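Local structure of 3-oxo-tetronate kinase (Haemophilus influenzae, 1YZY) at residues A16-N30 against T368-P381. The protein catalyses the ATP-dependent phosphorylation of 3-oxo-tetronate to 3-oxo-tetronate 4-phosphate, as a member of the four-carbon acid sugar kinase family. Numbering follows the deposited sequence.
Sequences ASFLVENGLSTVQMN and TGFHIGKQIAPGVP
Ile372 is the side chain to follow, since it meets both Val20 of helix 9-20 and the strand 26-30. Its CB lies 3.7 Å from Val20 CG2, and its CG2 branch leans on that same methyl. The other branch starts beside the backbone N (chi1 -43°), which sends CG1 past Thr26 O and the Thr26 methyl CG2 and close to Ala16 CB. At the tip, CD1 reaches Gln28, touching CB and coming within 3.7 Å of OE1.

Alongside Ile372 the two strands pair antiparallel. Ile372 N gives a 2.8 Å bond to Thr26 O, Gln28 and Phe370 exchange backbone bonds both ways, and Asn30 N closes the far end on Thr368 O. On the other face of the sheet Val27 CG2 sits over the His371 ring, 3.9 Å from its centroid, a CH-pi contact displaced toward the rim. Next along, Met29 SD rests against the bare CA of Gly369, 3.6 Å away.

Past Ile372 the contact turns wet. The Glu21 carboxylate and Gln375 amide stack with their planes 28° apart, and two waters link Glu21 OE2 to Gly373 O and Gln375 N; a third joins Ser17 OG to Gln375 OE1.

Strand 26-30 lies within the sugar-binding N-terminal family and strand 369-375 within the nucleotide-binding C-terminal one, so the pairing joins the two halves of the chain, consistent with a junction between domains. Strand 26-30 is bonded along its other edge to strand 43-47, while Leu383 of strand 380-385 packs against Phe370 and Ile372, and helix 221-232 backs helix 9-20 at Leu19.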
# COMPACT_ATOMS: atom_id res chain seq x y z
N ALA A 16 5.00 2.24 0.38
CA ALA A 16 5.20 3.09 -0.79
C ALA A 16 4.93 4.55 -0.47
O ALA A 16 5.63 5.44 -0.98
CB ALA A 16 4.32 2.62 -1.95
N SER A 17 3.90 4.81 0.32
CA SER A 17 3.59 6.17 0.74
C SER A 17 4.72 6.66 1.65
O SER A 17 5.12 7.82 1.58
CB SER A 17 2.27 6.21 1.52
OG SER A 17 1.20 6.65 0.69
N PHE A 18 5.21 5.77 2.51
CA PHE A 18 6.30 6.11 3.41
C PHE A 18 7.56 6.49 2.67
O PHE A 18 8.24 7.44 3.05
CB PHE A 18 6.57 4.97 4.40
CG PHE A 18 5.86 5.13 5.71
CD1 PHE A 18 6.04 6.28 6.47
CD2 PHE A 18 4.98 4.15 6.17
CE1 PHE A 18 5.37 6.45 7.68
CE2 PHE A 18 4.30 4.31 7.38
CZ PHE A 18 4.49 5.47 8.13
N LEU A 19 7.88 5.76 1.61
CA LEU A 19 9.06 6.05 0.83
C LEU A 19 8.96 7.42 0.17
O LEU A 19 9.96 8.14 0.09
CB LEU A 19 9.29 4.97 -0.23
CG LEU A 19 9.52 3.55 0.32
CD1 LEU A 19 9.67 2.57 -0.82
CD2 LEU A 19 10.75 3.52 1.22
N VAL A 20 7.75 7.78 -0.26
CA VAL A 20 7.49 9.06 -0.92
C VAL A 20 7.47 10.23 0.07
O VAL A 20 7.96 11.32 -0.23
CB VAL A 20 6.14 9.01 -1.72
CG1 VAL A 20 5.73 10.41 -2.20
CG2 VAL A 20 6.29 8.11 -2.93
N GLU A 21 6.83 10.01 1.21
CA GLU A 21 6.75 11.02 2.26
C GLU A 21 8.12 11.29 2.88
O GLU A 21 8.28 12.17 3.73
CB GLU A 21 5.75 10.57 3.33
CG GLU A 21 4.30 10.63 2.86
CD GLU A 21 3.91 12.01 2.36
OE1 GLU A 21 3.45 12.84 3.17
OE2 GLU A 21 4.06 12.28 1.15
N ASN A 22 9.12 10.53 2.42
CA ASN A 22 10.48 10.66 2.89
C ASN A 22 11.45 10.93 1.74
O ASN A 22 12.60 10.49 1.76
CB ASN A 22 10.88 9.45 3.73
CG ASN A 22 10.31 9.52 5.13
OD1 ASN A 22 10.79 10.29 5.97
ND2 ASN A 22 9.24 8.77 5.39
N GLY A 23 10.94 11.61 0.72
CA GLY A 23 11.72 12.02 -0.44
C GLY A 23 12.12 11.10 -1.58
O GLY A 23 12.89 11.53 -2.46
N LEU A 24 11.61 9.88 -1.62
CA LEU A 24 11.98 8.95 -2.70
C LEU A 24 10.94 8.80 -3.82
O LEU A 24 9.77 8.58 -3.55
CB LEU A 24 12.29 7.58 -2.08
CG LEU A 24 13.75 7.11 -2.11
CD1 LEU A 24 14.71 8.19 -1.63
CD2 LEU A 24 13.88 5.84 -1.28
N SER A 25 11.34 8.98 -5.08
CA SER A 25 10.38 8.79 -6.17
C SER A 25 10.05 7.29 -6.21
O SER A 25 10.95 6.46 -6.32
CB SER A 25 10.92 9.32 -7.51
OG SER A 25 12.16 8.76 -7.87
N THR A 26 8.76 6.96 -6.13
CA THR A 26 8.32 5.56 -6.06
C THR A 26 7.28 5.09 -7.09
O THR A 26 6.39 5.84 -7.49
CB THR A 26 7.74 5.28 -4.64
OG1 THR A 26 8.71 5.65 -3.64
CG2 THR A 26 7.37 3.81 -4.46
N VAL A 27 7.43 3.85 -7.53
CA VAL A 27 6.50 3.22 -8.46
C VAL A 27 6.04 1.92 -7.81
O VAL A 27 6.86 1.08 -7.44
CB VAL A 27 7.15 2.89 -9.82
CG1 VAL A 27 6.25 1.97 -10.62
CG2 VAL A 27 7.39 4.17 -10.59
N GLN A 28 4.73 1.77 -7.64
CA GLN A 28 4.17 0.57 -7.05
C GLN A 28 3.49 -0.31 -8.10
O GLN A 28 2.43 0.04 -8.62
CB GLN A 28 3.17 0.91 -5.95
CG GLN A 28 2.53 -0.32 -5.29
CD GLN A 28 1.41 0.03 -4.34
OE1 GLN A 28 1.30 1.18 -3.88
NE2 GLN A 28 0.56 -0.95 -4.03
N MET A 29 4.11 -1.44 -8.42
CA MET A 29 3.56 -2.38 -9.38
C MET A 29 2.69 -3.40 -8.65
O MET A 29 3.07 -3.89 -7.59
CB MET A 29 4.68 -3.08 -10.13
CG MET A 29 5.57 -2.14 -10.92
SD MET A 29 4.64 -1.09 -12.08
CE MET A 29 5.22 -1.71 -13.66
N ASN A 30 1.50 -3.67 -9.18
CA ASN A 30 0.61 -4.65 -8.55
C ASN A 30 0.82 -5.97 -9.28
O ASN A 30 0.32 -6.17 -10.38
CB ASN A 30 -0.85 -4.19 -8.66
CG ASN A 30 -1.08 -2.82 -8.04
OD1 ASN A 30 -0.58 -2.51 -6.96
ND2 ASN A 30 -1.85 -1.98 -8.73
N THR A 368 -1.41 -1.38 -14.61
CA THR A 368 -0.70 -2.41 -13.86
C THR A 368 0.19 -1.89 -12.74
O THR A 368 0.73 -2.67 -11.95
CB THR A 368 0.20 -3.22 -14.82
OG1 THR A 368 1.15 -2.35 -15.43
CG2 THR A 368 -0.64 -3.89 -15.91
N GLY A 369 0.38 -0.58 -12.70
CA GLY A 369 1.22 0.03 -11.69
C GLY A 369 1.03 1.53 -11.72
O GLY A 369 0.41 2.06 -12.65
N PHE A 370 1.58 2.21 -10.73
CA PHE A 370 1.43 3.66 -10.65
C PHE A 370 2.64 4.33 -10.03
O PHE A 370 3.43 3.70 -9.34
CB PHE A 370 0.22 4.00 -9.77
CG PHE A 370 -1.05 3.33 -10.19
CD1 PHE A 370 -1.89 3.93 -11.12
CD2 PHE A 370 -1.41 2.09 -9.66
CE1 PHE A 370 -3.07 3.30 -11.53
CE2 PHE A 370 -2.58 1.45 -10.06
CZ PHE A 370 -3.41 2.06 -10.99
N HIS A 371 2.80 5.61 -10.35
CA HIS A 371 3.84 6.43 -9.77
C HIS A 371 3.21 7.05 -8.52
O HIS A 371 2.17 7.70 -8.67
CB HIS A 371 4.16 7.62 -10.67
CG HIS A 371 5.04 7.27 -11.82
ND1 HIS A 371 6.40 7.48 -11.82
CD2 HIS A 371 4.75 6.71 -13.02
CE1 HIS A 371 6.91 7.06 -12.96
NE2 HIS A 371 5.93 6.58 -13.71
N ILE A 372 3.78 6.89 -7.33
CA ILE A 372 3.11 7.48 -6.17
C ILE A 372 3.44 8.97 -5.99
O ILE A 372 4.62 9.37 -6.01
CB ILE A 372 3.54 6.68 -4.92
CG1 ILE A 372 3.54 5.18 -5.22
CG2 ILE A 372 2.60 6.99 -3.76
CD1 ILE A 372 2.17 4.54 -5.20
N GLY A 373 2.39 9.77 -5.83
CA GLY A 373 2.54 11.20 -5.67
C GLY A 373 2.08 11.79 -4.36
O GLY A 373 1.89 11.08 -3.37
N LYS A 374 1.86 13.10 -4.36
CA LYS A 374 1.46 13.84 -3.17
C LYS A 374 0.25 13.30 -2.43
O LYS A 374 -0.76 12.95 -3.03
CB LYS A 374 1.26 15.31 -3.52
CG LYS A 374 1.51 16.26 -2.37
CD LYS A 374 1.89 17.62 -2.92
CE LYS A 374 1.99 18.66 -1.84
NZ LYS A 374 2.19 19.99 -2.46
N GLN A 375 0.38 13.27 -1.11
CA GLN A 375 -0.66 12.77 -0.23
C GLN A 375 -1.83 13.74 -0.07
O GLN A 375 -1.66 14.85 0.44
CB GLN A 375 -0.05 12.43 1.13
CG GLN A 375 -1.02 11.84 2.14
CD GLN A 375 -0.33 11.34 3.41
OE1 GLN A 375 0.39 10.34 3.39
NE2 GLN A 375 -0.55 12.03 4.51
N ILE A 376 -3.00 13.33 -0.54
CA ILE A 376 -4.22 14.12 -0.43
C ILE A 376 -4.72 14.00 1.00
O ILE A 376 -5.17 14.97 1.60
CB ILE A 376 -5.32 13.58 -1.39
CG1 ILE A 376 -4.87 13.71 -2.84
CG2 ILE A 376 -6.62 14.32 -1.18
CD1 ILE A 376 -5.78 13.02 -3.81
N ALA A 377 -4.68 12.78 1.50
CA ALA A 377 -5.10 12.45 2.86
C ALA A 377 -4.34 11.18 3.25
O ALA A 377 -3.81 10.49 2.38
CB ALA A 377 -6.61 12.22 2.91
N PRO A 378 -4.25 10.89 4.56
CA PRO A 378 -3.52 9.67 4.94
C PRO A 378 -4.16 8.47 4.26
O PRO A 378 -5.36 8.21 4.44
CB PRO A 378 -3.71 9.62 6.47
CG PRO A 378 -3.83 11.06 6.84
CD PRO A 378 -4.75 11.59 5.75
N GLY A 379 -3.37 7.76 3.47
CA GLY A 379 -3.86 6.59 2.76
C GLY A 379 -4.39 6.89 1.37
O GLY A 379 -4.75 5.97 0.63
N VAL A 380 -4.43 8.17 1.00
CA VAL A 380 -4.92 8.55 -0.32
C VAL A 380 -3.95 9.44 -1.11
O VAL A 380 -4.08 10.67 -1.11
CB VAL A 380 -6.29 9.28 -0.24
CG1 VAL A 380 -6.93 9.34 -1.62
CG2 VAL A 380 -7.22 8.59 0.74
N PRO A 381 -2.91 8.85 -1.71
CA PRO A 381 -1.97 9.68 -2.48
C PRO A 381 -2.47 9.88 -3.93
O PRO A 381 -3.43 9.23 -4.37
CB PRO A 381 -0.69 8.84 -2.44
CG PRO A 381 -1.22 7.45 -2.48
CD PRO A 381 -2.36 7.50 -1.49
O HOH W 1 0.66 9.22 0.90
O HOH W 2 2.81 14.40 0.15
O HOH W 3 2.39 10.54 -0.54
O HOH W 4 7.65 8.30 -9.63
O HOH W 5 2.16 -5.05 -12.40